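Local atomic coordinates of glycerol Dehydrogenase (Unidentified, PDB entry 5XN8), a protein that catalyses the NAD-dependent oxidation of glycerol to dihydroxyacetone, most likely with a divalent metal ion as cofactor. Residues H60-F64 with R75-I79. Sequence-based numbering, arbitrary orientation.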
# COMPACT_ATOMS: atom_id res chain seq x y z
N HIS A 60 36.34 49.78 6.73
CA HIS A 60 37.69 49.68 6.20
C HIS A 60 37.91 48.27 5.66
O HIS A 60 37.81 47.29 6.41
CB HIS A 60 38.72 50.08 7.26
CG HIS A 60 40.12 49.69 6.89
ND1 HIS A 60 40.79 50.26 5.82
CD2 HIS A 60 40.96 48.78 7.41
CE1 HIS A 60 41.98 49.70 5.70
NE2 HIS A 60 42.11 48.80 6.66
N ALA A 61 38.18 48.18 4.36
CA ALA A 61 38.48 46.92 3.69
C ALA A 61 39.97 46.65 3.77
O ALA A 61 40.77 47.58 3.62
CB ALA A 61 38.05 46.98 2.23
N GLU A 62 40.34 45.40 4.01
CA GLU A 62 41.75 45.00 4.08
C GLU A 62 41.99 43.65 3.41
O GLU A 62 41.12 42.79 3.40
CB GLU A 62 42.21 44.98 5.55
CG GLU A 62 43.71 44.90 5.77
CD GLU A 62 44.48 46.10 5.21
OE1 GLU A 62 44.31 47.22 5.73
OE2 GLU A 62 45.27 45.90 4.27
N ARG A 63 43.18 43.49 2.84
CA ARG A 63 43.54 42.31 2.06
C ARG A 63 43.89 41.14 2.97
O ARG A 63 44.56 41.31 3.99
CB ARG A 63 44.74 42.65 1.15
CG ARG A 63 45.09 41.57 0.16
CD ARG A 63 46.27 41.96 -0.73
NE ARG A 63 47.27 40.90 -0.79
CZ ARG A 63 48.18 40.65 0.15
NH1 ARG A 63 48.26 41.38 1.26
NH2 ARG A 63 49.05 39.66 -0.03
N PHE A 64 43.45 39.95 2.58
CA PHE A 64 43.71 38.69 3.29
C PHE A 64 44.75 37.89 2.49
O PHE A 64 44.62 37.74 1.28
CB PHE A 64 42.39 37.92 3.47
CG PHE A 64 42.56 36.50 3.93
CD1 PHE A 64 43.13 36.21 5.15
CD2 PHE A 64 42.11 35.44 3.13
CE1 PHE A 64 43.28 34.90 5.57
CE2 PHE A 64 42.26 34.13 3.55
CZ PHE A 64 42.84 33.85 4.77
N ARG A 75 48.09 39.84 12.61
CA ARG A 75 48.40 40.94 11.69
C ARG A 75 47.15 41.79 11.39
O ARG A 75 47.21 43.01 11.42
CB ARG A 75 49.00 40.41 10.38
CG ARG A 75 49.61 41.47 9.46
CD ARG A 75 50.02 40.89 8.11
NE ARG A 75 48.86 40.47 7.31
CZ ARG A 75 48.05 41.28 6.61
NH1 ARG A 75 48.25 42.60 6.57
NH2 ARG A 75 47.03 40.76 5.93
N LEU A 76 46.03 41.12 11.12
CA LEU A 76 44.76 41.79 10.80
C LEU A 76 44.10 42.43 12.02
O LEU A 76 43.50 43.51 11.90
CB LEU A 76 43.78 40.81 10.13
CG LEU A 76 44.08 40.40 8.69
CD1 LEU A 76 43.22 39.22 8.29
CD2 LEU A 76 43.91 41.56 7.71
N ILE A 77 44.20 41.78 13.17
CA ILE A 77 43.76 42.37 14.44
C ILE A 77 44.43 43.71 14.70
O ILE A 77 43.76 44.69 15.04
CB ILE A 77 43.98 41.40 15.64
CG1 ILE A 77 42.92 40.29 15.59
CG2 ILE A 77 43.87 42.13 16.98
CD1 ILE A 77 43.24 39.08 16.44
N ALA A 78 45.76 43.76 14.52
CA ALA A 78 46.53 45.00 14.70
C ALA A 78 46.02 46.14 13.82
O ALA A 78 45.95 47.27 14.28
CB ALA A 78 48.01 44.74 14.43
N ILE A 79 45.65 45.84 12.58
CA ILE A 79 45.08 46.84 11.67
C ILE A 79 43.65 47.21 12.09
O ILE A 79 43.26 48.37 12.02
CB ILE A 79 45.07 46.39 10.18
CG1 ILE A 79 46.48 46.01 9.70
CG2 ILE A 79 44.53 47.50 9.29
CD1 ILE A 79 46.51 45.28 8.36
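I79 lies across the side chain of E62 at about a right angle. Its branching lets CD1 pack 3.8 Å from E62 CG, on the methylene, while CG2 merely abuts the polar pair, 3.6 Å from E62 OE1 and 3.8 Å from H60 NE2. L76 CD2 also packs on E62 CG, and L76 CD1 comes obliquely on the ring of F64, 4.4 Å from its CD1.

R75, its long chain bent at chi3, donates from NH2 a bent hydrogen bond (3.2 Å, 142°) to R63 O, which lies in the guanidinium plane; E72 holds the same NH2 in a salt bridge.

The turn of E62 at chi2 (62°) swings its carboxylate back toward H60, whose NE2 gives OE1 a bent 2.9 Å bond (139°) on the anti side, out of the carboxylate plane. The H60 ring stacks on H83.

Helix 70-83 thus covers the outermost strand of the chain's own parallel, Rossmann-like sheet, with F33 and I35 extending the apolar layer under L76. F64 lies beside K95 and D37, which probably bind NAD(+), so the contact borders the likely cofactor site. The H60 bond probably favours ionised E62; R75 NH1, 5.0 Å from E62 OE2, may add weak long-range attraction without a salt bridge.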